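Local coordinates for putative cytoplasmic protein (Enterobacter cloacae, PDB 4HFL) that probably acts as a type VI secretion effector amidase, an enzyme delivered into rival bacteria to cut peptide bonds of their peptidoglycan, at residues A[67-72]-A[85-90]; A[93-98]-A[137-142]; A[111-116]-A[168-173]. All blocks are in the same frame, centred on the assembly; numbering follows the deposited sequence.

Contact 1: residues A[67-72]-A[85-90]; sequences LNYCGI and GSDKKR
Asn68 and Arg90 form the tight half of this contact. The buried amide of Asn68 sends ND2 to Arg90 O at 2.8 Å, nearly straight (165° at the hydrogen), the acceptor lying in the amide plane. On its other branch Asn68 OD1 accepts from Val74 N and from a water that takes up Arg90 N. Asparagine suits a place where backbone donors and acceptors must both be met, and these bonds on both branches fix how its amide is turned. The Tyr69 side is looser and nearer solvent. Its OH donates to Asp87 OD2 at 2.7 Å, on the anti lone pair, with ring and carboxylate almost coplanar. Lys89 runs obliquely past the ring, CD lying 3.9 Å from Tyr69 CE2, and its bent end leaves NZ at most weakly attracted to it. Asp87 OD2 also bonds Tyr91 OH, and with CG between the backbone N and carbonyl carbon (chi1 63°) OD1 accepts from Lys89 N at 3.0 Å, the donor standing above the carboxylate plane. That last bond closes an Asx turn, which overlaps the type I turn from Gly85 to Lys88, in the loop of a two-stranded beta hairpin docked against helix 59-69.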
loop_
_atom_site.group_PDB
_atom_site.type_symbol
_atom_site.label_atom_id
_atom_site.label_comp_id
_atom_site.label_asym_id
_atom_site.label_seq_id
_atom_site.Cartn_x
_atom_site.Cartn_y
_atom_site.Cartn_z
ATOM N N LEU A 67 -7.618 0.795 -2.927
ATOM C CA LEU A 67 -8.380 1.961 -2.474
ATOM C C LEU A 67 -9.429 2.378 -3.502
ATOM O O LEU A 67 -10.555 2.678 -3.135
ATOM C CB LEU A 67 -7.458 3.131 -2.171
ATOM C CG LEU A 67 -6.522 2.932 -0.973
ATOM C CD1 LEU A 67 -5.561 4.090 -0.859
ATOM C CD2 LEU A 67 -7.330 2.807 0.289
ATOM N N ASN A 68 -9.068 2.376 -4.784
ATOM C CA ASN A 68 -9.986 2.797 -5.845
ATOM C C ASN A 68 -11.204 1.923 -5.890
ATOM O O ASN A 68 -12.324 2.411 -6.087
ATOM C CB ASN A 68 -9.298 2.750 -7.228
ATOM C CG ASN A 68 -8.511 4.017 -7.540
ATOM O OD1 ASN A 68 -8.919 5.128 -7.169
ATOM N ND2 ASN A 68 -7.374 3.856 -8.227
ATOM N N TYR A 69 -11.002 0.619 -5.734
ATOM C CA TYR A 69 -12.144 -0.279 -5.891
ATOM C C TYR A 69 -12.885 -0.583 -4.590
ATOM O O TYR A 69 -13.910 -1.267 -4.591
ATOM C CB TYR A 69 -11.744 -1.526 -6.682
ATOM C CG TYR A 69 -11.607 -1.202 -8.154
ATOM C CD1 TYR A 69 -12.668 -1.378 -9.025
ATOM C CD2 TYR A 69 -10.426 -0.679 -8.663
ATOM C CE1 TYR A 69 -12.551 -1.063 -10.379
ATOM C CE2 TYR A 69 -10.296 -0.367 -10.007
ATOM C CZ TYR A 69 -11.361 -0.559 -10.858
ATOM O OH TYR A 69 -11.220 -0.237 -12.192
ATOM N N CYS A 70 -12.381 -0.029 -3.485
ATOM C CA CYS A 70 -13.068 -0.117 -2.198
ATOM C C CYS A 70 -13.763 1.206 -1.861
ATOM O O CYS A 70 -14.286 1.382 -0.762
ATOM C CB CYS A 70 -12.088 -0.509 -1.085
ATOM S SG CYS A 70 -11.635 -2.252 -1.150
ATOM N N GLY A 71 -13.771 2.136 -2.811
ATOM C CA GLY A 71 -14.555 3.353 -2.660
ATOM C C GLY A 71 -13.806 4.522 -2.048
ATOM O O GLY A 71 -14.440 5.432 -1.503
ATOM N N ILE A 72 -12.470 4.485 -2.116
ATOM C CA ILE A 72 -11.640 5.641 -1.811
ATOM C C ILE A 72 -10.891 6.000 -3.095
ATOM O O ILE A 72 -9.819 5.448 -3.388
ATOM C CB ILE A 72 -10.640 5.358 -0.652
ATOM C CG1 ILE A 72 -11.387 5.150 0.678
ATOM C CG2 ILE A 72 -9.610 6.491 -0.514
ATOM C CD1 ILE A 72 -10.497 4.697 1.835
ATOM N N GLY A 85 -4.803 4.187 -15.256
ATOM C CA GLY A 85 -4.806 2.879 -15.881
ATOM C C GLY A 85 -5.832 2.936 -16.995
ATOM O O GLY A 85 -6.442 3.990 -17.214
ATOM N N SER A 86 -6.056 1.818 -17.679
ATOM C CA SER A 86 -7.018 1.795 -18.773
ATOM C C SER A 86 -8.447 1.911 -18.248
ATOM O O SER A 86 -9.396 1.918 -19.025
ATOM C CB SER A 86 -6.864 0.518 -19.597
ATOM O OG SER A 86 -7.204 -0.623 -18.826
ATOM N N ASP A 87 -8.589 2.003 -16.927
ATOM C CA ASP A 87 -9.900 2.150 -16.295
ATOM C C ASP A 87 -10.245 3.617 -16.017
ATOM O O ASP A 87 -11.346 3.918 -15.550
ATOM C CB ASP A 87 -9.978 1.321 -15.000
ATOM C CG ASP A 87 -8.986 1.789 -13.936
ATOM O OD1 ASP A 87 -8.092 2.603 -14.259
ATOM O OD2 ASP A 87 -9.090 1.333 -12.771
ATOM N N LYS A 88 -9.296 4.508 -16.311
ATOM C CA LYS A 88 -9.448 5.961 -16.142
ATOM C C LYS A 88 -9.409 6.371 -14.666
ATOM O O LYS A 88 -9.704 7.523 -14.307
ATOM C CB LYS A 88 -10.703 6.498 -16.851
ATOM C CG LYS A 88 -10.901 5.974 -18.288
ATOM C CD LYS A 88 -12.315 6.271 -18.787
ATOM C CE LYS A 88 -12.698 5.445 -20.029
ATOM N NZ LYS A 88 -11.977 5.852 -21.275
ATOM N N LYS A 89 -9.025 5.425 -13.812
ATOM C CA LYS A 89 -8.812 5.728 -12.399
ATOM C C LYS A 89 -7.340 6.080 -12.151
ATOM O O LYS A 89 -6.463 5.668 -12.919
ATOM C CB LYS A 89 -9.291 4.569 -11.509
ATOM C CG LYS A 89 -10.769 4.203 -11.744
ATOM C CD LYS A 89 -11.355 3.378 -10.608
ATOM C CE LYS A 89 -12.868 3.220 -10.763
ATOM N NZ LYS A 89 -13.596 4.527 -10.740
ATOM N N ARG A 90 -7.082 6.850 -11.093
ATOM C CA ARG A 90 -5.731 7.319 -10.792
ATOM C C ARG A 90 -4.924 6.359 -9.912
ATOM O O ARG A 90 -5.443 5.771 -8.950
ATOM C CB ARG A 90 -5.775 8.716 -10.160
ATOM C CG ARG A 90 -6.291 9.805 -11.099
ATOM C CD ARG A 90 -6.730 11.037 -10.322
ATOM N NE ARG A 90 -7.125 12.136 -11.202
ATOM C CZ ARG A 90 -8.364 12.332 -11.653
ATOM N NH1 ARG A 90 -9.338 11.494 -11.312
ATOM N NH2 ARG A 90 -8.630 13.362 -12.450
HETATM O O HOH W 1 -8.781 7.718 -8.910
#

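Contact 2: residues A[93-98]-A[137-142]; sequences FRVKDM and DATGHV
Val95, in the first turn of helix 95-106, reaches strand 138-145 with both of its methyls. Its CB, where the side chain forks, points at the strand and stands 4.4 Å from Gly140 O. Val95 CG1 lies 4.0 Å from Gly140 O and brushes Thr139 OG1 more distantly, at 4.4 Å. Val95 CG2, placed anti to the backbone N, lies 3.9 Å from the same Gly140 O and then meets Val142 CG2 at 4.1 Å. The carbonyl oxygen thus sits in the fork of the valine. Gly140 presents bare backbone here, which probably helps a compact branched residue to lie close. One helical turn further on, Met98 adds its CG at 4.3 Å from Val142 CG2, while its thioether end turns off toward Leu67. All of this is van der Waals contact. His141 points to the other face of the strand, where NE2 bonds Asp152 and the ring meets His155 edge to face. A helix starting at Cys59 beside a sheet strand carrying His141 is consistent with the papain-like layout of clan CA peptidases. Val142 is also touched by Ile99, Leu102 and Met63, so the strand packs against helices 95-106 and 59-69, with Val95 touching Cys59.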
loop_
_atom_site.group_PDB
_atom_site.type_symbol
_atom_site.label_atom_id
_atom_site.label_comp_id
_atom_site.label_asym_id
_atom_site.label_seq_id
_atom_site.Cartn_x
_atom_site.Cartn_y
_atom_site.Cartn_z
ATOM N N PHE A 93 2.423 5.906 -7.810
ATOM C CA PHE A 93 3.519 5.007 -8.148
ATOM C C PHE A 93 4.749 5.247 -7.246
ATOM O O PHE A 93 5.777 4.581 -7.408
ATOM C CB PHE A 93 3.881 5.133 -9.634
ATOM C CG PHE A 93 4.245 6.530 -10.053
ATOM C CD1 PHE A 93 5.565 6.967 -9.978
ATOM C CD2 PHE A 93 3.274 7.406 -10.514
ATOM C CE1 PHE A 93 5.915 8.251 -10.360
ATOM C CE2 PHE A 93 3.613 8.691 -10.905
ATOM C CZ PHE A 93 4.942 9.117 -10.820
ATOM N N ARG A 94 4.615 6.179 -6.294
ATOM C CA ARG A 94 5.621 6.409 -5.247
ATOM C C ARG A 94 5.090 6.002 -3.871
ATOM O O ARG A 94 4.015 6.449 -3.437
ATOM C CB ARG A 94 6.051 7.877 -5.216
ATOM C CG ARG A 94 6.921 8.281 -6.391
ATOM C CD ARG A 94 7.016 9.791 -6.512
ATOM N NE ARG A 94 7.328 10.203 -7.881
ATOM C CZ ARG A 94 7.444 11.467 -8.280
ATOM N NH1 ARG A 94 7.283 12.454 -7.411
ATOM N NH2 ARG A 94 7.724 11.746 -9.548
ATOM N N VAL A 95 5.839 5.159 -3.170
ATOM C CA VAL A 95 5.334 4.629 -1.907
ATOM C C VAL A 95 5.181 5.710 -0.824
ATOM O O VAL A 95 4.279 5.635 0.019
ATOM C CB VAL A 95 6.152 3.405 -1.422
ATOM C CG1 VAL A 95 7.496 3.833 -0.831
ATOM C CG2 VAL A 95 5.350 2.598 -0.421
ATOM N N LYS A 96 6.040 6.727 -0.862
ATOM C CA LYS A 96 5.969 7.833 0.101
ATOM C C LYS A 96 4.641 8.585 -0.034
ATOM O O LYS A 96 4.075 9.072 0.958
ATOM C CB LYS A 96 7.157 8.782 -0.102
ATOM C CG LYS A 96 6.782 10.178 -0.560
ATOM C CD LYS A 96 7.750 10.698 -1.622
ATOM C CE LYS A 96 7.281 12.049 -2.154
ATOM N NZ LYS A 96 8.020 12.471 -3.375
ATOM N N ASP A 97 4.135 8.652 -1.264
ATOM C CA ASP A 97 2.868 9.322 -1.540
ATOM C C ASP A 97 1.688 8.527 -0.986
ATOM O O ASP A 97 0.744 9.101 -0.444
ATOM C CB ASP A 97 2.683 9.517 -3.046
ATOM C CG ASP A 97 3.658 10.525 -3.640
ATOM O OD1 ASP A 97 4.257 11.318 -2.882
ATOM O OD2 ASP A 97 3.805 10.535 -4.878
ATOM N N MET A 98 1.730 7.206 -1.135
ATOM C CA MET A 98 0.661 6.362 -0.604
ATOM C C MET A 98 0.667 6.458 0.926
ATOM O O MET A 98 -0.387 6.609 1.576
ATOM C CB MET A 98 0.866 4.916 -1.063
ATOM C CG MET A 98 -0.147 3.916 -0.514
ATOM S SD MET A 98 -1.874 4.397 -0.790
ATOM C CE MET A 98 -1.948 4.455 -2.590
ATOM N N ASP A 137 18.813 4.748 1.083
ATOM C CA ASP A 137 17.658 5.613 1.264
ATOM C C ASP A 137 16.636 5.007 2.206
ATOM O O ASP A 137 16.592 3.781 2.398
ATOM C CB ASP A 137 16.992 5.943 -0.078
ATOM C CG ASP A 137 17.973 5.978 -1.242
ATOM O OD1 ASP A 137 18.771 6.932 -1.333
ATOM O OD2 ASP A 137 17.926 5.063 -2.091
ATOM N N ALA A 138 15.824 5.888 2.793
ATOM C CA ALA A 138 14.639 5.485 3.531
ATOM C C ALA A 138 13.643 4.931 2.530
ATOM O O ALA A 138 13.576 5.397 1.389
ATOM C CB ALA A 138 14.022 6.683 4.244
ATOM N N THR A 139 12.857 3.948 2.947
ATOM C CA THR A 139 11.798 3.436 2.073
ATOM C C THR A 139 10.721 2.789 2.914
ATOM O O THR A 139 10.748 2.873 4.156
ATOM C CB THR A 139 12.348 2.444 1.019
ATOM O OG1 THR A 139 11.262 1.886 0.268
ATOM C CG2 THR A 139 13.116 1.321 1.688
ATOM N N GLY A 140 9.773 2.135 2.252
ATOM C CA GLY A 140 8.647 1.574 2.964
ATOM C C GLY A 140 7.891 0.548 2.159
ATOM O O GLY A 140 8.184 0.337 0.972
ATOM N N HIS A 141 6.926 -0.096 2.808
ATOM C CA HIS A 141 6.075 -1.076 2.149
ATOM C C HIS A 141 4.685 -1.019 2.767
ATOM O O HIS A 141 4.531 -1.015 3.986
ATOM C CB HIS A 141 6.651 -2.491 2.269
ATOM C CG HIS A 141 5.775 -3.554 1.665
ATOM N ND1 HIS A 141 5.732 -3.810 0.308
ATOM C CD2 HIS A 141 4.902 -4.421 2.237
ATOM C CE1 HIS A 141 4.873 -4.788 0.072
ATOM N NE2 HIS A 141 4.358 -5.178 1.225
ATOM N N VAL A 142 3.667 -0.953 1.925
ATOM C CA VAL A 142 2.303 -0.874 2.418
ATOM C C VAL A 142 1.595 -2.158 2.011
ATOM O O VAL A 142 1.706 -2.592 0.862
ATOM C CB VAL A 142 1.583 0.334 1.809
ATOM C CG1 VAL A 142 0.145 0.394 2.299
ATOM C CG2 VAL A 142 2.323 1.621 2.141
#

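Contact 3: residues A[111-116]-A[168-173]; sequences ISVSSP and TNATFW
Ile111 and Phe172 stand side by side on one face of an antiparallel pair of strands, pointing the same way, and the tip of the isoleucine, CD1, leans obliquely on Phe172 CD2 at 4.0 Å. Along the same face the relief drops: Val113 is a short ridge beside Ala170, whose single methyl leaves a shallow hollow. Into it comes Pro116, the chain having turned back over the strand through Ser115. Its puckered ring lies over the backbone of Thr168 and Asn169, and CB presses on Ala170 CB at 3.3 Å, closer than usual carbon contact, so the exact value is doubtful but the fit is snug. A small residue suits this spot, and Phe121 also rests on it. The opposite face is lower and polar. Ser112 OG, anti to its backbone N (chi1 175°), swings across to Thr171 OG1 at 3.2 Å, and Asn169 lies alongside. Here the short hydroxyl side chains form a low surface, whereas Trp173 further along rises against helix 95-106.

Beneath both reliefs runs the ladder. Val113 N to Ala170 O and Ala170 N to Val113 O are both 2.9 Å, and Ile111 and Phe172 make a similar exchange, 2.8 Å from Phe172 N to Ile111 O. Past the strand's end Ser115 N still reaches Thr168 O, at 3.1 Å, but from well above the carbonyl plane, as the chain departs. There Thr168 and Asn169 both face Thr131 of the next strand, forming a classic beta bulge. The chemistry implies a two-faced edge strand: backbone bonds, largely indifferent to side-chain type, set its alignment, while the residues sort by face, apolar ones beneath Phe121 and Gln120 and hydroxyls on the more exposed side.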
loop_
_atom_site.group_PDB
_atom_site.type_symbol
_atom_site.label_atom_id
_atom_site.label_comp_id
_atom_site.label_asym_id
_atom_site.label_seq_id
_atom_site.Cartn_x
_atom_site.Cartn_y
_atom_site.Cartn_z
ATOM N N ILE A 111 -2.310 2.284 15.479
ATOM C CA ILE A 111 -1.052 1.886 16.110
ATOM C C ILE A 111 0.103 2.380 15.268
ATOM O O ILE A 111 0.095 2.232 14.051
ATOM C CB ILE A 111 -0.927 0.338 16.226
ATOM C CG1 ILE A 111 -2.038 -0.234 17.122
ATOM C CG2 ILE A 111 0.460 -0.072 16.775
ATOM C CD1 ILE A 111 -2.176 -1.748 17.044
ATOM N N SER A 112 1.099 2.972 15.916
ATOM C CA SER A 112 2.365 3.285 15.253
ATOM C C SER A 112 3.475 3.011 16.266
ATOM O O SER A 112 3.505 3.633 17.327
ATOM C CB SER A 112 2.387 4.754 14.815
ATOM O OG SER A 112 3.643 5.102 14.266
ATOM N N VAL A 113 4.365 2.068 15.950
ATOM C CA VAL A 113 5.409 1.661 16.893
ATOM C C VAL A 113 6.777 1.585 16.232
ATOM O O VAL A 113 6.897 1.232 15.054
ATOM C CB VAL A 113 5.106 0.294 17.536
ATOM C CG1 VAL A 113 3.932 0.425 18.506
ATOM C CG2 VAL A 113 4.790 -0.746 16.428
ATOM N N SER A 114 7.805 1.940 16.995
ATOM C CA SER A 114 9.166 1.782 16.527
ATOM C C SER A 114 9.550 0.312 16.692
ATOM O O SER A 114 8.862 -0.440 17.401
ATOM C CB SER A 114 10.111 2.700 17.317
ATOM O OG SER A 114 9.983 2.481 18.709
ATOM N N SER A 115 10.616 -0.101 16.016
ATOM C CA SER A 115 11.089 -1.488 16.091
ATOM C C SER A 115 9.954 -2.511 16.042
ATOM O O SER A 115 9.718 -3.233 17.019
ATOM C CB SER A 115 11.886 -1.685 17.372
ATOM O OG SER A 115 12.912 -0.721 17.501
ATOM N N PRO A 116 9.253 -2.577 14.902
ATOM C CA PRO A 116 8.003 -3.339 14.784
ATOM C C PRO A 116 8.162 -4.866 14.743
ATOM O O PRO A 116 8.975 -5.394 13.970
ATOM C CB PRO A 116 7.456 -2.877 13.444
ATOM C CG PRO A 116 8.687 -2.546 12.628
ATOM C CD PRO A 116 9.636 -1.923 13.636
ATOM N N THR A 168 11.993 0.274 10.870
ATOM C CA THR A 168 12.115 1.072 12.083
ATOM C C THR A 168 10.773 1.534 12.645
ATOM O O THR A 168 10.714 2.036 13.771
ATOM C CB THR A 168 13.033 2.293 11.866
ATOM O OG1 THR A 168 12.526 3.091 10.789
ATOM C CG2 THR A 168 14.452 1.834 11.527
ATOM N N ASN A 169 9.700 1.364 11.867
ATOM C CA ASN A 169 8.357 1.715 12.306
ATOM C C ASN A 169 7.333 0.823 11.615
ATOM O O ASN A 169 7.559 0.374 10.482
ATOM C CB ASN A 169 8.028 3.181 11.968
ATOM C CG ASN A 169 6.593 3.560 12.345
ATOM O OD1 ASN A 169 5.639 3.321 11.583
ATOM N ND2 ASN A 169 6.434 4.130 13.533
ATOM N N ALA A 170 6.220 0.555 12.295
ATOM C CA ALA A 170 5.039 -0.001 11.624
ATOM C C ALA A 170 3.879 0.851 12.068
ATOM O O ALA A 170 3.785 1.213 13.248
ATOM C CB ALA A 170 4.806 -1.433 12.002
ATOM N N THR A 171 3.008 1.165 11.113
ATOM C CA THR A 171 1.860 2.033 11.317
ATOM C C THR A 171 0.663 1.297 10.709
ATOM O O THR A 171 0.748 0.768 9.593
ATOM C CB THR A 171 2.098 3.398 10.619
ATOM O OG1 THR A 171 3.185 4.078 11.260
ATOM C CG2 THR A 171 0.872 4.290 10.704
ATOM N N PHE A 172 -0.439 1.264 11.448
ATOM C CA PHE A 172 -1.501 0.309 11.222
ATOM C C PHE A 172 -2.887 0.883 11.509
ATOM O O PHE A 172 -3.089 1.546 12.552
ATOM C CB PHE A 172 -1.277 -0.905 12.127
ATOM C CG PHE A 172 -2.464 -1.836 12.197
ATOM C CD1 PHE A 172 -2.620 -2.835 11.253
ATOM C CD2 PHE A 172 -3.411 -1.716 13.207
ATOM C CE1 PHE A 172 -3.713 -3.693 11.301
ATOM C CE2 PHE A 172 -4.511 -2.572 13.267
ATOM C CZ PHE A 172 -4.658 -3.564 12.310
ATOM N N TRP A 173 -3.824 0.588 10.597
ATOM C CA TRP A 173 -5.262 0.890 10.764
ATOM C C TRP A 173 -6.075 -0.391 10.735
ATOM O O TRP A 173 -5.951 -1.196 9.800
ATOM C CB TRP A 173 -5.786 1.774 9.618
ATOM C CG TRP A 173 -5.206 3.173 9.539
ATOM C CD1 TRP A 173 -5.796 4.318 9.975
ATOM C CD2 TRP A 173 -3.957 3.562 8.950
ATOM N NE1 TRP A 173 -4.978 5.397 9.726
ATOM C CE2 TRP A 173 -3.848 4.961 9.090
ATOM C CE3 TRP A 173 -2.913 2.862 8.324
ATOM C CZ2 TRP A 173 -2.735 5.677 8.635
ATOM C CZ3 TRP A 173 -1.816 3.572 7.872
ATOM C CH2 TRP A 173 -1.731 4.968 8.036
HETATM O O HOH W 2 13.420 0.806 15.296
#

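How the contacts relate
Contact 1 lies at the surface and is mainly polar, joining a helix end to a hairpin loop through an amide, a phenol and a carboxylate. Contact 2 is closer to the chain's centre and apolar, helix against strand. Contact 3, partly buried, is strand against strand, held by the backbone. Contacts 1 and 2 touch where Leu67 CD1 meets Met98 SD at 3.7 Å, so helices 59-69 and 95-106 pack together between them. Contacts 2 and 3 share a four-stranded antiparallel sheet and involve its two outermost strands, 138-145 and 111-114; helix 95-106, one half of contact 2, is also touched by Trp173 beside contact 3. Contacts 1 and 3 lie on opposite sides of the chain's centre.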